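Local coordinates for sugar ABC transporter, sugar-binding protein (Streptococcus pneumoniae, PDB 2HQ0) that probably captures a sugar outside the cell and delivers it to an ABC transporter, at residues A[318-323]-A[339-344]; A[6-11]-A[59-64]; A[15-20]-A[309-314]. All blocks are in the same frame, centred on the assembly; numbering follows the deposited sequence.

Interaction 1. Residues A[318-323]-A[339-344]; sequences PTAIEG and YAFTDR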
loop_
_atom_site.group_PDB
_atom_site.type_symbol
_atom_site.label_atom_id
_atom_site.label_comp_id
_atom_site.label_asym_id
_atom_site.label_seq_id
_atom_site.Cartn_x
_atom_site.Cartn_y
_atom_site.Cartn_z
ATOM N N PRO A 318 9.513 -1.457 -0.480
ATOM C CA PRO A 318 10.253 -2.107 0.561
ATOM C C PRO A 318 10.031 -3.603 0.527
ATOM O O PRO A 318 8.894 -4.055 0.279
ATOM C CB PRO A 318 9.663 -1.489 1.864
ATOM C CG PRO A 318 8.435 -0.860 1.534
ATOM C CD PRO A 318 8.563 -0.487 0.070
ATOM N N THR A 319 11.095 -4.338 0.852
ATOM C CA THR A 319 11.046 -5.800 0.863
ATOM C C THR A 319 11.277 -6.337 2.268
ATOM O O THR A 319 12.142 -5.860 2.999
ATOM C CB THR A 319 12.052 -6.413 -0.135
ATOM O OG1 THR A 319 11.950 -7.856 -0.070
ATOM C CG2 THR A 319 13.478 -5.989 0.093
ATOM N N ALA A 320 10.464 -7.349 2.602
ATOM C CA ALA A 320 10.544 -8.076 3.851
ATOM C C ALA A 320 11.572 -9.213 3.761
ATOM O O ALA A 320 11.787 -9.944 4.724
ATOM C CB ALA A 320 9.203 -8.651 4.159
ATOM N N ILE A 321 12.280 -9.387 2.645
ATOM C CA ILE A 321 13.178 -10.543 2.460
ATOM C C ILE A 321 14.596 -10.213 2.988
ATOM O O ILE A 321 15.173 -9.208 2.651
ATOM C CB ILE A 321 13.239 -10.869 0.975
ATOM C CG1 ILE A 321 11.869 -11.279 0.462
ATOM C CG2 ILE A 321 14.230 -12.010 0.699
ATOM C CD1 ILE A 321 11.232 -12.538 1.157
ATOM N N GLU A 322 15.106 -11.138 3.798
ATOM C CA GLU A 322 16.469 -11.062 4.400
ATOM C C GLU A 322 17.532 -10.919 3.357
ATOM O O GLU A 322 17.480 -11.612 2.344
ATOM C CB GLU A 322 16.715 -12.322 5.121
ATOM C CG GLU A 322 16.252 -12.344 6.496
ATOM C CD GLU A 322 16.635 -13.675 7.233
ATOM O OE1 GLU A 322 17.135 -14.714 6.663
ATOM O OE2 GLU A 322 16.321 -13.716 8.418
ATOM N N GLY A 323 18.566 -10.122 3.600
ATOM C CA GLY A 323 19.718 -10.198 2.729
ATOM C C GLY A 323 19.732 -9.292 1.538
ATOM O O GLY A 323 20.683 -9.230 0.761
ATOM N N TYR A 339 10.295 3.030 8.541
ATOM C CA TYR A 339 9.735 2.114 9.517
ATOM C C TYR A 339 8.952 0.979 8.920
ATOM O O TYR A 339 8.078 0.397 9.560
ATOM C CB TYR A 339 8.890 2.921 10.505
ATOM C CG TYR A 339 9.762 3.852 11.371
ATOM C CD1 TYR A 339 10.526 3.327 12.385
ATOM C CD2 TYR A 339 9.869 5.226 11.168
ATOM C CE1 TYR A 339 11.349 4.137 13.143
ATOM C CE2 TYR A 339 10.621 6.046 11.953
ATOM C CZ TYR A 339 11.402 5.465 12.905
ATOM O OH TYR A 339 12.215 6.201 13.747
ATOM N N ALA A 340 9.245 0.654 7.660
ATOM C CA ALA A 340 8.590 -0.466 6.994
ATOM C C ALA A 340 8.801 -1.744 7.828
ATOM O O ALA A 340 9.897 -2.003 8.371
ATOM C CB ALA A 340 9.099 -0.634 5.536
ATOM N N PHE A 341 7.747 -2.531 7.920
ATOM C CA PHE A 341 7.835 -3.828 8.542
ATOM C C PHE A 341 7.938 -3.810 10.036
ATOM O O PHE A 341 8.235 -4.852 10.603
ATOM C CB PHE A 341 8.818 -4.757 7.880
ATOM C CG PHE A 341 8.672 -4.821 6.402
ATOM C CD1 PHE A 341 7.518 -5.297 5.797
ATOM C CD2 PHE A 341 9.626 -4.342 5.627
ATOM C CE1 PHE A 341 7.424 -5.313 4.428
ATOM C CE2 PHE A 341 9.465 -4.287 4.238
ATOM C CZ PHE A 341 8.375 -4.749 3.677
ATOM N N THR A 342 7.776 -2.611 10.640
ATOM C CA THR A 342 7.723 -2.414 12.066
ATOM C C THR A 342 6.328 -2.152 12.574
ATOM O O THR A 342 5.393 -2.016 11.793
ATOM C CB THR A 342 8.627 -1.171 12.476
ATOM O OG1 THR A 342 7.946 0.035 12.175
ATOM C CG2 THR A 342 10.087 -1.200 11.845
ATOM N N ASP A 343 6.174 -1.846 13.880
ATOM C CA ASP A 343 4.878 -1.563 14.421
ATOM C C ASP A 343 4.313 -0.235 13.934
ATOM O O ASP A 343 3.144 0.010 14.127
ATOM C CB ASP A 343 4.895 -1.673 15.983
ATOM C CG ASP A 343 5.967 -0.752 16.699
ATOM O OD1 ASP A 343 6.637 0.103 16.059
ATOM O OD2 ASP A 343 6.199 -0.916 17.962
ATOM N N ARG A 344 5.158 0.567 13.282
ATOM C CA ARG A 344 4.748 1.844 12.733
ATOM C C ARG A 344 4.314 1.745 11.289
ATOM O O ARG A 344 3.896 2.758 10.729
ATOM C CB ARG A 344 5.837 2.931 12.941
ATOM C CG ARG A 344 5.970 3.239 14.441
ATOM C CD ARG A 344 7.091 4.134 14.798
ATOM N NE ARG A 344 6.968 5.464 14.246
ATOM C CZ ARG A 344 7.866 6.417 14.515
ATOM N NH1 ARG A 344 8.913 6.172 15.280
ATOM N NH2 ARG A 344 7.767 7.637 14.062
#
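Pro-318 and Ala-340 bring their backbones to 6.8 Å between CA atoms, where the irregular segment 318-323 meets a type II beta turn running from Tyr-339 to Thr-342. Phe-341 fills the third position of that turn, with the positive phi (74°) that the type II form requires there. The turn illustrates how a bent piece of chain can hold a single ring against another loop. Phe-341 has CG beside its own backbone N and trans to the carbonyl carbon (chi1 -48°), and its ring reaches across to the 318-320 backbone. Ala-320 CB lies over one face, 4.0 Å from the centroid of the Phe-341 ring, in a CH-pi contact. Pro-318 O meets the ring near its plane instead, 3.5 Å from Phe-341 CZ, and a second backbone carbonyl, Thr-319 O, also approaches the ring. Pro-318 CB is shared, lying 3.7 Å from Phe-341 CE2 and 3.8 Å from Ala-340 CB. The rings of Tyr-96 and His-345 add edge-to-face contacts with Phe-341. No hydrogen bond crosses between the segments, but each has an ST turn of its own. Thr-319 OG1 accepts from Ile-321 N and is also hydrogen-bonded to Phe-111 O, just after strand 109-110. In the other segment, Thr-342 OG1 donates to Tyr-339 O at 2.6 Å and accepts from Arg-344 N at 3.0 Å.

Interaction 2. Residues A[6-11]-A[59-64]; sequences VTIEYF and PDVVNI
Tyr-10 pairs with Val-61 and Phe-11 with Val-62 as strands 6-11 and 61-63 run parallel, their axes 4.6 Å apart. Val-61 N donates to Glu-9 O, Phe-11 N to Val-61 O at 2.8 Å, and Asn-63 N to Phe-11 O, the alternation expected of a parallel ladder. Just before strand 61-63, Asp-60 shows how a side chain can prolong such a ladder. Its CB packs 3.5 Å from Glu-9 O. CG stands trans to the carbonyl carbon of Asp-60 (chi1 -60°), which carries the carboxylate back along the neighbouring strand, and lies 3.8 Å from Ile-8 CB. At the tip, Asp-60 OD2 takes the Glu-9 N-H at 2.8 Å in a nearly straight bond (169°), received on the anti side and 16° out of the carboxylate plane. Asp-60 OD1 turns to Thr-289 OG1, so both carboxylate oxygens are held. Two waters lie between this carboxylate and Thr-7 O. Apolar contacts line both faces of the pair: Tyr-10 CD1 approaches Val-61 CG1 at 3.9 Å, and on the other face Phe-11 CB presses against Pro-59 CG at 3.5 Å. In the conformer given, Glu-9 OE1 is salt-bridged to Arg-52 of helix 45-55. With strand 35-40 on the far side of 6-11, the order 2-1-3-5-4 and the parallel first three strands joined through helices are those of the alpha/beta lobe of a type II periplasmic binding protein.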
loop_
_atom_site.group_PDB
_atom_site.type_symbol
_atom_site.label_atom_id
_atom_site.label_comp_id
_atom_site.label_asym_id
_atom_site.label_seq_id
_atom_site.Cartn_x
_atom_site.Cartn_y
_atom_site.Cartn_z
ATOM N N VAL A 6 7.286 -30.456 -16.331
ATOM C CA VAL A 6 5.981 -29.969 -15.904
ATOM C C VAL A 6 5.904 -28.446 -15.956
ATOM O O VAL A 6 6.898 -27.752 -15.742
ATOM C CB VAL A 6 5.642 -30.443 -14.477
ATOM C CG1 VAL A 6 5.566 -31.960 -14.426
ATOM C CG2 VAL A 6 6.671 -29.919 -13.488
ATOM N N THR A 7 4.710 -27.940 -16.244
ATOM C CA THR A 7 4.441 -26.525 -16.268
ATOM C C THR A 7 3.597 -26.206 -15.043
ATOM O O THR A 7 2.416 -26.801 -14.846
ATOM C CB THR A 7 3.725 -26.129 -17.590
ATOM O OG1 THR A 7 4.653 -26.273 -18.639
ATOM C CG2 THR A 7 3.184 -24.585 -17.493
ATOM N N ILE A 8 3.969 -25.075 -14.411
ATOM C CA ILE A 8 3.149 -24.451 -13.411
ATOM C C ILE A 8 2.846 -23.015 -13.850
ATOM O O ILE A 8 3.629 -22.430 -14.595
ATOM C CB ILE A 8 3.821 -24.504 -12.045
ATOM C CG1 ILE A 8 5.185 -23.745 -12.108
ATOM C CG2 ILE A 8 3.893 -25.946 -11.573
ATOM C CD1 ILE A 8 5.729 -23.542 -10.633
ATOM N N GLU A 9 1.694 -22.493 -13.429
ATOM C CA GLU A 9 1.373 -21.106 -13.689
ATOM C C GLU A 9 1.767 -20.272 -12.506
ATOM O O GLU A 9 1.554 -20.668 -11.379
ATOM C CB GLU A 9 -0.137 -20.898 -13.921
ATOM C CG GLU A 9 -0.576 -21.429 -15.269
ATOM C CD GLU A 9 -2.037 -21.343 -15.451
ATOM O OE1 GLU A 9 -2.767 -21.215 -14.429
ATOM O OE2 GLU A 9 -2.432 -21.385 -16.664
ATOM N N TYR A 10 2.217 -19.049 -12.795
ATOM C CA TYR A 10 2.376 -17.995 -11.800
ATOM C C TYR A 10 1.393 -16.912 -12.250
ATOM O O TYR A 10 1.574 -16.303 -13.322
ATOM C CB TYR A 10 3.822 -17.417 -11.779
ATOM C CG TYR A 10 3.853 -16.093 -11.040
ATOM C CD1 TYR A 10 3.246 -15.959 -9.804
ATOM C CD2 TYR A 10 4.346 -14.960 -11.600
ATOM C CE1 TYR A 10 3.165 -14.714 -9.193
ATOM C CE2 TYR A 10 4.300 -13.729 -11.014
ATOM C CZ TYR A 10 3.700 -13.614 -9.816
ATOM O OH TYR A 10 3.581 -12.374 -9.209
ATOM N N PHE A 11 0.317 -16.680 -11.485
ATOM C CA PHE A 11 -0.768 -15.753 -11.753
ATOM C C PHE A 11 -0.359 -14.416 -11.228
ATOM O O PHE A 11 -0.381 -14.228 -10.022
ATOM C CB PHE A 11 -2.115 -16.253 -11.206
ATOM C CG PHE A 11 -3.296 -15.378 -11.637
ATOM C CD1 PHE A 11 -4.033 -15.679 -12.783
ATOM C CD2 PHE A 11 -3.709 -14.251 -10.918
ATOM C CE1 PHE A 11 -5.062 -14.881 -13.188
ATOM C CE2 PHE A 11 -4.696 -13.469 -11.364
ATOM C CZ PHE A 11 -5.407 -13.829 -12.459
ATOM N N PRO A 59 -4.648 -21.172 -10.000
ATOM C CA PRO A 59 -3.275 -21.197 -10.535
ATOM C C PRO A 59 -2.286 -21.765 -9.521
ATOM O O PRO A 59 -2.504 -21.615 -8.313
ATOM C CB PRO A 59 -2.945 -19.699 -10.736
ATOM C CG PRO A 59 -4.265 -19.055 -10.862
ATOM C CD PRO A 59 -5.201 -19.809 -9.949
ATOM N N ASP A 60 -1.231 -22.412 -9.999
ATOM C CA ASP A 60 -0.298 -23.081 -9.062
ATOM C C ASP A 60 0.314 -22.132 -8.017
ATOM O O ASP A 60 0.362 -22.436 -6.825
ATOM C CB ASP A 60 0.810 -23.738 -9.867
ATOM C CG ASP A 60 0.253 -24.773 -10.846
ATOM O OD1 ASP A 60 -0.230 -25.822 -10.434
ATOM O OD2 ASP A 60 0.122 -24.354 -11.963
ATOM N N VAL A 61 0.768 -20.995 -8.507
ATOM C CA VAL A 61 1.251 -19.951 -7.637
ATOM C C VAL A 61 0.534 -18.685 -7.981
ATOM O O VAL A 61 0.387 -18.358 -9.185
ATOM C CB VAL A 61 2.765 -19.759 -7.832
ATOM C CG1 VAL A 61 3.324 -18.605 -6.927
ATOM C CG2 VAL A 61 3.573 -21.079 -7.578
ATOM N N VAL A 62 0.062 -17.980 -6.974
ATOM C CA VAL A 62 -0.851 -16.868 -7.137
ATOM C C VAL A 62 -0.340 -15.631 -6.433
ATOM O O VAL A 62 -0.077 -15.678 -5.229
ATOM C CB VAL A 62 -2.271 -17.225 -6.535
ATOM C CG1 VAL A 62 -3.267 -16.052 -6.630
ATOM C CG2 VAL A 62 -2.838 -18.500 -7.187
ATOM N N ASN A 63 -0.191 -14.539 -7.152
ATOM C CA ASN A 63 -0.028 -13.217 -6.542
ATOM C C ASN A 63 -1.385 -12.755 -6.076
ATOM O O ASN A 63 -2.316 -12.502 -6.885
ATOM C CB ASN A 63 0.583 -12.239 -7.554
ATOM C CG ASN A 63 0.794 -10.873 -7.021
ATOM O OD1 ASN A 63 0.885 -10.588 -5.780
ATOM N ND2 ASN A 63 0.962 -9.977 -7.944
ATOM N N ILE A 64 -1.578 -12.756 -4.760
ATOM C CA ILE A 64 -2.830 -12.383 -4.090
ATOM C C ILE A 64 -2.528 -11.446 -2.982
ATOM O O ILE A 64 -1.544 -11.663 -2.270
ATOM C CB ILE A 64 -3.662 -13.639 -3.668
ATOM C CG1 ILE A 64 -4.980 -13.215 -3.009
ATOM C CG2 ILE A 64 -2.892 -14.611 -2.819
ATOM C CD1 ILE A 64 -5.937 -14.357 -2.697
HETATM O O HOH W 1 -0.353 -25.392 -14.531
HETATM O O HOH W 2 0.028 -27.074 -12.884
#

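Interaction 3. Residues A[15-20]-A[309-314]; sequences KEMTKT and QKYYDV
Lys-15 O accepts two bonds, from Thr-18 OG1 at 3.0 Å and from Thr-18 N at 3.2 Å, both reaching it from the same face of its plane, and the turn so fastened presents Met-17 to Tyr-311. Met-17 stands at the N-cap position of helix 18-31, while Tyr-311 belongs to helix 305-315 from much later in the chain. The thioether chain folds at chi2 (-61°) and chi3 (-72°), which curls its methyl back over the aromatic ring. Met-17 CE sits 3.7 Å from the centroid of the Tyr-311 ring, 19° off the normal, in a CH-pi contact. The sulfur is above the same ring but more distant, SD to the Tyr-311 centroid measuring 4.8 Å, a Met-aromatic arrangement. Nearer the ring's far end, Met-17 CG passes 3.6 Å from Tyr-311 OH. Val-314, three residues on, adds its CB at 3.7 Å from Met-17 CE, while its CG2 lies 3.7 Å from Thr-20 OG1. Thr-20 points its methyl group towards the start of the same helical turn, near Lys-310 O. With no hydrogen bond between the segments, cohesion here probably rests chiefly on dispersion and the match of a bent thioether to an aromatic face.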
loop_
_atom_site.group_PDB
_atom_site.type_symbol
_atom_site.label_atom_id
_atom_site.label_comp_id
_atom_site.label_asym_id
_atom_site.label_seq_id
_atom_site.Cartn_x
_atom_site.Cartn_y
_atom_site.Cartn_z
ATOM N N LYS A 15 1.548 -5.944 -12.903
ATOM C CA LYS A 15 1.825 -5.854 -14.368
ATOM C C LYS A 15 3.041 -5.007 -14.695
ATOM O O LYS A 15 3.735 -5.249 -15.673
ATOM C CB LYS A 15 0.664 -5.238 -15.050
ATOM C CG LYS A 15 -0.482 -6.067 -15.126
ATOM C CD LYS A 15 -1.534 -5.497 -16.004
ATOM C CE LYS A 15 -2.861 -6.109 -15.600
ATOM N NZ LYS A 15 -3.022 -7.542 -15.458
ATOM N N GLU A 16 3.291 -4.014 -13.855
ATOM C CA GLU A 16 4.391 -3.102 -14.043
ATOM C C GLU A 16 5.729 -3.785 -14.001
ATOM O O GLU A 16 6.717 -3.279 -14.563
ATOM C CB GLU A 16 4.320 -2.070 -12.953
ATOM C CG GLU A 16 2.964 -1.225 -13.002
ATOM C CD GLU A 16 1.758 -1.766 -12.122
ATOM O OE1 GLU A 16 1.738 -2.926 -11.536
ATOM O OE2 GLU A 16 0.728 -1.006 -12.089
ATOM N N MET A 17 5.751 -4.954 -13.381
ATOM C CA MET A 17 7.001 -5.693 -13.195
ATOM C C MET A 17 7.097 -6.926 -14.042
ATOM O O MET A 17 7.968 -7.745 -13.852
ATOM C CB MET A 17 7.166 -6.007 -11.695
ATOM C CG MET A 17 7.523 -4.823 -10.823
ATOM S SD MET A 17 9.136 -4.078 -11.346
ATOM C CE MET A 17 10.359 -5.363 -10.775
ATOM N N THR A 18 6.250 -7.057 -15.044
ATOM C CA THR A 18 6.270 -8.260 -15.876
ATOM C C THR A 18 7.621 -8.569 -16.485
ATOM O O THR A 18 8.049 -9.748 -16.561
ATOM C CB THR A 18 5.254 -8.101 -17.021
ATOM O OG1 THR A 18 3.935 -8.158 -16.489
ATOM C CG2 THR A 18 5.418 -9.171 -18.083
ATOM N N LYS A 19 8.296 -7.547 -16.983
ATOM C CA LYS A 19 9.580 -7.786 -17.636
ATOM C C LYS A 19 10.584 -8.434 -16.696
ATOM O O LYS A 19 11.302 -9.369 -17.060
ATOM C CB LYS A 19 10.147 -6.439 -18.119
ATOM C CG LYS A 19 11.286 -6.558 -19.124
ATOM C CD LYS A 19 11.495 -5.289 -19.978
ATOM C CE LYS A 19 12.215 -5.604 -21.289
ATOM N NZ LYS A 19 11.330 -6.344 -22.232
ATOM N N THR A 20 10.679 -7.900 -15.484
ATOM C CA THR A 20 11.678 -8.392 -14.545
ATOM C C THR A 20 11.214 -9.722 -14.022
ATOM O O THR A 20 12.014 -10.598 -13.822
ATOM C CB THR A 20 11.954 -7.408 -13.406
ATOM O OG1 THR A 20 12.357 -6.136 -13.946
ATOM C CG2 THR A 20 13.006 -7.939 -12.460
ATOM N N GLN A 309 16.716 -9.234 -5.042
ATOM C CA GLN A 309 17.438 -8.002 -5.282
ATOM C C GLN A 309 17.151 -7.547 -6.695
ATOM O O GLN A 309 17.052 -6.326 -6.925
ATOM C CB GLN A 309 18.940 -8.222 -5.172
ATOM C CG GLN A 309 19.779 -6.939 -5.224
ATOM C CD GLN A 309 19.745 -6.217 -3.926
ATOM O OE1 GLN A 309 20.052 -6.796 -2.889
ATOM N NE2 GLN A 309 19.338 -4.944 -3.952
ATOM N N LYS A 310 16.988 -8.492 -7.624
ATOM C CA LYS A 310 16.697 -8.117 -9.022
ATOM C C LYS A 310 15.379 -7.388 -9.123
ATOM O O LYS A 310 15.240 -6.365 -9.804
ATOM C CB LYS A 310 16.652 -9.336 -9.960
ATOM C CG LYS A 310 17.992 -9.922 -10.325
ATOM C CD LYS A 310 17.876 -10.800 -11.580
ATOM C CE LYS A 310 19.141 -11.614 -11.876
ATOM N NZ LYS A 310 20.442 -10.888 -11.948
ATOM N N TYR A 311 14.399 -7.885 -8.420
ATOM C CA TYR A 311 13.103 -7.240 -8.412
ATOM C C TYR A 311 13.142 -5.916 -7.701
ATOM O O TYR A 311 12.653 -4.939 -8.207
ATOM C CB TYR A 311 12.078 -8.167 -7.769
ATOM C CG TYR A 311 10.648 -7.655 -7.757
ATOM C CD1 TYR A 311 9.769 -8.136 -8.652
ATOM C CD2 TYR A 311 10.192 -6.785 -6.803
ATOM C CE1 TYR A 311 8.463 -7.711 -8.674
ATOM C CE2 TYR A 311 8.927 -6.344 -6.779
ATOM C CZ TYR A 311 8.055 -6.751 -7.749
ATOM O OH TYR A 311 6.737 -6.271 -7.603
ATOM N N TYR A 312 13.718 -5.885 -6.501
ATOM C CA TYR A 312 13.740 -4.682 -5.686
ATOM C C TYR A 312 14.432 -3.544 -6.413
ATOM O O TYR A 312 14.008 -2.396 -6.349
ATOM C CB TYR A 312 14.515 -5.011 -4.424
ATOM C CG TYR A 312 14.688 -3.824 -3.536
ATOM C CD1 TYR A 312 13.643 -3.318 -2.782
ATOM C CD2 TYR A 312 15.879 -3.161 -3.499
ATOM C CE1 TYR A 312 13.784 -2.191 -1.978
ATOM C CE2 TYR A 312 16.035 -2.031 -2.721
ATOM C CZ TYR A 312 14.990 -1.531 -1.941
ATOM O OH TYR A 312 15.131 -0.412 -1.113
ATOM N N ASP A 313 15.576 -3.808 -7.021
ATOM C CA ASP A 313 16.354 -2.722 -7.668
ATOM C C ASP A 313 15.503 -1.945 -8.686
ATOM O O ASP A 313 15.734 -0.732 -8.900
ATOM C CB ASP A 313 17.617 -3.266 -8.359
ATOM C CG ASP A 313 18.677 -3.780 -7.369
ATOM O OD1 ASP A 313 18.504 -3.502 -6.147
ATOM O OD2 ASP A 313 19.647 -4.472 -7.832
ATOM N N VAL A 314 14.586 -2.643 -9.363
ATOM C CA VAL A 314 13.649 -2.010 -10.338
ATOM C C VAL A 314 12.398 -1.409 -9.747
ATOM O O VAL A 314 11.954 -0.318 -10.120
ATOM C CB VAL A 314 13.199 -3.025 -11.436
ATOM C CG1 VAL A 314 12.310 -2.342 -12.486
ATOM C CG2 VAL A 314 14.392 -3.571 -12.161
#

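From the N terminus, strand 6-11 opens interaction 2 and leads almost directly into 15-20, the first half of interaction 3. Helix 18-31, strand 35-40 and helix 45-55 then bring the chain back to 59-64, closing interaction 2 beside the opening strand. Interaction 3 stays open until 309-314, so these two contacts cross: one pairs two neighbouring strands of the sheet and the other sets helix 305-315 against the start of helix 18-31. Interaction 1 follows in series, closing the short loop from 318-323 to 339-344. It touches interaction 3 where Thr-319 CG2 packs 3.9 Å from Tyr-312 CD1, whereas the nearest atoms of interactions 1 and 2 remain about 12 Å apart.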